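Local coordinates for cysteine synthase (Fusobacterium nucleatum subsp. nucleatum, PDB 5Z5C), which produces hydrogen sulfide, probably by breaking down cysteine, with pyridoxal 5'-phosphate as cofactor, and probably also has cysteine synthase activity, at residues B[213-218]-B[251-256]; B[275-280]-B[299-304]. All coordinates share one frame; numbering follows the deposited sequence.

Contact 1: B[213-218]-B[251-256]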
# COMPACT_ATOMS: atom_id res chain seq x y z
N GLU B 213 -16.34 -18.93 -0.99
CA GLU B 213 -16.56 -18.81 -2.43
C GLU B 213 -17.65 -17.75 -2.62
O GLU B 213 -18.36 -17.45 -1.68
CB GLU B 213 -17.03 -20.17 -3.02
CG GLU B 213 -18.48 -20.52 -2.67
CD GLU B 213 -18.93 -21.95 -2.94
OE1 GLU B 213 -18.22 -22.68 -3.66
OE2 GLU B 213 -20.01 -22.33 -2.44
N PRO B 214 -17.79 -17.20 -3.82
CA PRO B 214 -18.97 -16.39 -4.15
C PRO B 214 -20.22 -17.25 -4.43
O PRO B 214 -20.16 -18.22 -5.16
CB PRO B 214 -18.56 -15.66 -5.43
CG PRO B 214 -17.32 -16.29 -5.90
CD PRO B 214 -16.91 -17.38 -4.96
N LEU B 215 -21.34 -16.88 -3.84
CA LEU B 215 -22.65 -17.48 -4.15
C LEU B 215 -23.03 -17.41 -5.64
O LEU B 215 -23.71 -18.31 -6.15
CB LEU B 215 -23.70 -16.77 -3.31
CG LEU B 215 -25.08 -17.41 -3.18
CD1 LEU B 215 -24.99 -18.82 -2.60
CD2 LEU B 215 -25.95 -16.52 -2.29
N ASN B 216 -22.55 -16.36 -6.33
CA ASN B 216 -22.72 -16.15 -7.79
C ASN B 216 -21.89 -17.12 -8.65
O ASN B 216 -22.16 -17.23 -9.84
CB ASN B 216 -22.30 -14.71 -8.24
CG ASN B 216 -22.66 -13.64 -7.23
OD1 ASN B 216 -22.14 -13.63 -6.11
ND2 ASN B 216 -23.56 -12.73 -7.61
N SER B 217 -20.86 -17.75 -8.09
CA SER B 217 -20.05 -18.74 -8.80
C SER B 217 -19.40 -19.69 -7.81
O SER B 217 -18.23 -19.52 -7.44
CB SER B 217 -18.99 -18.11 -9.68
OG SER B 217 -18.39 -19.12 -10.47
N PRO B 218 -20.17 -20.68 -7.36
CA PRO B 218 -19.71 -21.52 -6.26
C PRO B 218 -18.82 -22.65 -6.73
O PRO B 218 -19.25 -23.80 -6.81
CB PRO B 218 -21.02 -22.01 -5.63
CG PRO B 218 -21.97 -22.06 -6.78
CD PRO B 218 -21.57 -20.96 -7.72
N VAL B 251 -17.83 -25.06 3.50
CA VAL B 251 -17.81 -23.94 2.58
C VAL B 251 -18.76 -22.84 3.01
O VAL B 251 -19.91 -23.12 3.36
CB VAL B 251 -18.16 -24.40 1.13
CG1 VAL B 251 -18.27 -23.23 0.17
CG2 VAL B 251 -17.11 -25.39 0.62
N VAL B 252 -18.29 -21.58 3.07
CA VAL B 252 -19.19 -20.42 3.26
C VAL B 252 -19.29 -19.67 1.91
O VAL B 252 -18.30 -19.56 1.15
CB VAL B 252 -18.77 -19.44 4.41
CG1 VAL B 252 -18.62 -20.20 5.73
CG2 VAL B 252 -17.51 -18.67 4.11
N SER B 253 -20.51 -19.23 1.59
CA SER B 253 -20.85 -18.63 0.31
C SER B 253 -21.32 -17.23 0.57
O SER B 253 -22.15 -17.04 1.47
CB SER B 253 -21.99 -19.38 -0.33
OG SER B 253 -21.58 -20.68 -0.72
N VAL B 254 -20.78 -16.24 -0.16
CA VAL B 254 -21.21 -14.84 0.01
C VAL B 254 -21.55 -14.25 -1.35
O VAL B 254 -20.84 -14.49 -2.35
CB VAL B 254 -20.13 -13.98 0.68
CG1 VAL B 254 -20.58 -12.53 0.84
CG2 VAL B 254 -19.72 -14.57 2.03
N ASP B 255 -22.65 -13.50 -1.41
CA ASP B 255 -23.04 -12.87 -2.66
C ASP B 255 -22.12 -11.65 -2.91
O ASP B 255 -21.86 -10.86 -1.99
CB ASP B 255 -24.50 -12.43 -2.64
CG ASP B 255 -24.92 -11.78 -3.94
OD1 ASP B 255 -24.63 -10.58 -4.14
OD2 ASP B 255 -25.49 -12.47 -4.79
N ASP B 256 -21.67 -11.49 -4.16
CA ASP B 256 -20.70 -10.43 -4.48
C ASP B 256 -21.17 -8.99 -4.14
O ASP B 256 -20.38 -8.14 -3.73
CB ASP B 256 -20.12 -10.61 -5.88
CG ASP B 256 -21.10 -10.36 -7.02
OD1 ASP B 256 -22.23 -9.98 -6.76
OD2 ASP B 256 -20.71 -10.48 -8.18
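The side-chain amide of Asn216 lies between two carboxylates. Asp256 sits over one face, its CG 3.6 Å from Asn216 CG, with the two planes 39° apart; Asp255 approaches from the other side, farther from the centre of the group, and its OD2 is 3.4 Å from Asn216 ND2. Asn216 OD1 accepts from the backbone N of Asp256 at 2.9 Å, the donor tilted 18° from the carbonyl plane, and this bond fixes which way round the amide sits. Asp256 OD1 is turned to a salt bridge with Arg230. The carboxylate of Glu213 has one face against a methyl, with Val251 CG1 3.4 Å from its CD. Glu213 OE2 takes a weak hydrogen bond from Ser253 OG, while OE1 is held by the backbone N of Ser221, near the start of helix 219-222.

The backbones pair in parallel, strand 210-214 with strand 252-254, the latter an outermost strand of the four-stranded parallel sheet. Glu213 N donates to Val252 O at 3.0 Å and Glu213 O accepts from Val254 N at 3.1 Å. Past the strand end, Leu215 N bonds to Val254 O from above the carbonyl plane, as the chain enters a type I turn from Pro214 to Ser217. With chi1 at -166°, Leu215 brings CD1 to 3.8 Å from Ser253 CB. Asp255 is the N-cap of helix 256-263, its OD1 accepting from Gly257 N.

Contact 2: B[275-280]-B[299-304]. With PLP (pyridoxal-5'-phosphate), chain G.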
# COMPACT_ATOMS: atom_id res chain seq x y z
N ILE B 275 -12.56 -5.90 -2.54
CA ILE B 275 -13.86 -6.54 -2.51
C ILE B 275 -13.76 -7.87 -1.77
O ILE B 275 -14.61 -8.12 -0.91
CB ILE B 275 -14.52 -6.68 -3.91
CG1 ILE B 275 -14.71 -5.32 -4.55
CG2 ILE B 275 -15.89 -7.35 -3.80
CD1 ILE B 275 -14.81 -5.35 -6.08
N SER B 276 -12.71 -8.66 -2.01
CA SER B 276 -12.50 -9.92 -1.27
C SER B 276 -12.34 -9.77 0.24
O SER B 276 -12.67 -10.71 1.03
CB SER B 276 -11.32 -10.70 -1.83
OG SER B 276 -10.08 -10.19 -1.36
N SER B 277 -11.87 -8.60 0.68
CA SER B 277 -11.87 -8.33 2.11
C SER B 277 -13.30 -8.23 2.68
O SER B 277 -13.58 -8.72 3.78
CB SER B 277 -11.10 -7.04 2.41
OG SER B 277 -9.80 -7.07 1.86
N GLY B 278 -14.18 -7.54 1.94
CA GLY B 278 -15.57 -7.38 2.37
C GLY B 278 -16.24 -8.74 2.43
O GLY B 278 -16.98 -9.01 3.34
N ALA B 279 -15.91 -9.59 1.44
CA ALA B 279 -16.36 -10.97 1.37
C ALA B 279 -15.95 -11.74 2.60
O ALA B 279 -16.80 -12.35 3.27
CB ALA B 279 -15.81 -11.66 0.11
N ASN B 280 -14.66 -11.68 2.93
CA ASN B 280 -14.13 -12.32 4.15
C ASN B 280 -14.78 -11.86 5.44
O ASN B 280 -14.94 -12.67 6.36
CB ASN B 280 -12.59 -12.14 4.25
CG ASN B 280 -11.84 -13.00 3.26
OD1 ASN B 280 -12.45 -13.88 2.66
ND2 ASN B 280 -10.54 -12.76 3.07
N THR B 299 -10.09 -13.42 10.24
CA THR B 299 -9.95 -13.48 8.81
C THR B 299 -8.79 -12.57 8.31
O THR B 299 -8.00 -12.13 9.11
CB THR B 299 -11.30 -13.22 8.15
OG1 THR B 299 -11.19 -13.47 6.76
CG2 THR B 299 -11.82 -11.79 8.43
N VAL B 300 -8.70 -12.37 7.01
CA VAL B 300 -7.72 -11.49 6.40
C VAL B 300 -8.37 -10.55 5.39
O VAL B 300 -9.39 -10.88 4.78
CB VAL B 300 -6.55 -12.27 5.70
CG1 VAL B 300 -5.91 -13.28 6.65
CG2 VAL B 300 -7.04 -12.95 4.44
N PHE B 301 -7.78 -9.37 5.26
CA PHE B 301 -8.06 -8.42 4.23
C PHE B 301 -6.90 -8.47 3.25
O PHE B 301 -5.84 -7.93 3.52
CB PHE B 301 -8.16 -7.00 4.83
CG PHE B 301 -9.36 -6.75 5.75
CD1 PHE B 301 -10.47 -7.58 5.76
CD2 PHE B 301 -9.37 -5.62 6.58
CE1 PHE B 301 -11.59 -7.28 6.56
CE2 PHE B 301 -10.45 -5.33 7.41
CZ PHE B 301 -11.56 -6.18 7.38
N PRO B 302 -7.07 -9.13 2.12
CA PRO B 302 -5.88 -9.39 1.28
C PRO B 302 -5.25 -8.22 0.54
O PRO B 302 -4.07 -8.29 0.20
CB PRO B 302 -6.40 -10.40 0.27
CG PRO B 302 -7.57 -11.05 0.94
CD PRO B 302 -8.22 -9.93 1.67
N ASP B 303 -6.02 -7.17 0.25
CA ASP B 303 -5.48 -6.00 -0.42
C ASP B 303 -6.28 -4.72 -0.13
O ASP B 303 -7.33 -4.78 0.55
CB ASP B 303 -5.24 -6.26 -1.92
CG ASP B 303 -6.49 -6.32 -2.75
OD1 ASP B 303 -7.61 -6.26 -2.17
OD2 ASP B 303 -6.35 -6.45 -4.01
N ASP B 304 -5.77 -3.58 -0.61
CA ASP B 304 -6.44 -2.29 -0.34
C ASP B 304 -7.42 -1.97 -1.50
O ASP B 304 -7.59 -2.75 -2.40
CB ASP B 304 -5.47 -1.16 0.07
CG ASP B 304 -4.65 -0.57 -1.06
OD1 ASP B 304 -4.97 -0.81 -2.26
OD2 ASP B 304 -3.67 0.22 -0.75
N1 PLP G . -8.24 -11.79 -2.44
C2 PLP G . -7.38 -11.15 -3.27
C2A PLP G . -7.45 -9.67 -3.49
C3 PLP G . -6.34 -11.94 -3.96
O3 PLP G . -5.47 -11.34 -4.80
C4 PLP G . -6.29 -13.39 -3.74
C4A PLP G . -5.26 -14.21 -4.43
C5 PLP G . -7.28 -13.98 -2.82
C6 PLP G . -8.21 -13.13 -2.23
C5A PLP G . -7.27 -15.47 -2.57
O4P PLP G . -6.07 -15.92 -1.92
P PLP G . -5.41 -17.36 -2.23
O1P PLP G . -4.89 -17.26 -3.64
O2P PLP G . -4.36 -17.53 -1.16
O3P PLP G . -6.56 -18.32 -2.04
O HOH W 1 -9.43 -7.62 -0.56
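Ser276 and Pro302 meet at the pyridine nitrogen of PLP, where the N-terminal turn of helix 275-288 faces the loop after strand 297-298. A serine or threonine hydroxyl at this nitrogen is common in fold type II PLP enzymes, the cysteine synthase class.

Among the direct hydrogen bonds, Ser276 OG donates to PLP N1 at 2.7 Å; chi1 of 80° swings OG between the backbone N and the carbonyl carbon. Asn280 ND2 gives a nearly straight bond to Val300 O (2.8 Å, 169° at the hydrogen), the acceptor lying in the amide plane. Asn280 OD1 takes Gly186 N, fixing the amide from both ends and tying helix and loop to strand 182-186.

One water donates to both Ser276 OG and Asp303 OD1 and also bonds Ser277 OG. Asp303 OD2 binds Tyr308 OH and Asn80 ND2.

Van der Waals contacts make up the rest. Pro302 sits above the N1-C2 margin of one face of the pyridine ring, its CG 3.5 Å from PLP N1, and Asp303 OD2 is 3.4 Å from the methyl C2A. Ser277 OG packs against Pro302 CD at 3.3 Å, and Ser277 CB comes obliquely to the Phe301 ring, 3.5 Å from CD1.

The centres of contacts 1 and 2 are 14 Å apart, and the chain completes contact 1 before it starts contact 2. They touch where Val254 CG2 packs 3.9 Å from Ala279 O, and the same valine reaches Ile282 and Met286 farther along helix 275-288, so this helix packs on the sheet face that carries Val254, at its outermost strand 252-254. Helix 256-263, which starts at the end of contact 1, also packs on Ile275 and Ala279. Contact 2 binds PLP directly; contact 1 stands behind the pocket, the side chain of Pro214 being about 9 Å from that of Ser276 and about 10 Å from the cofactor.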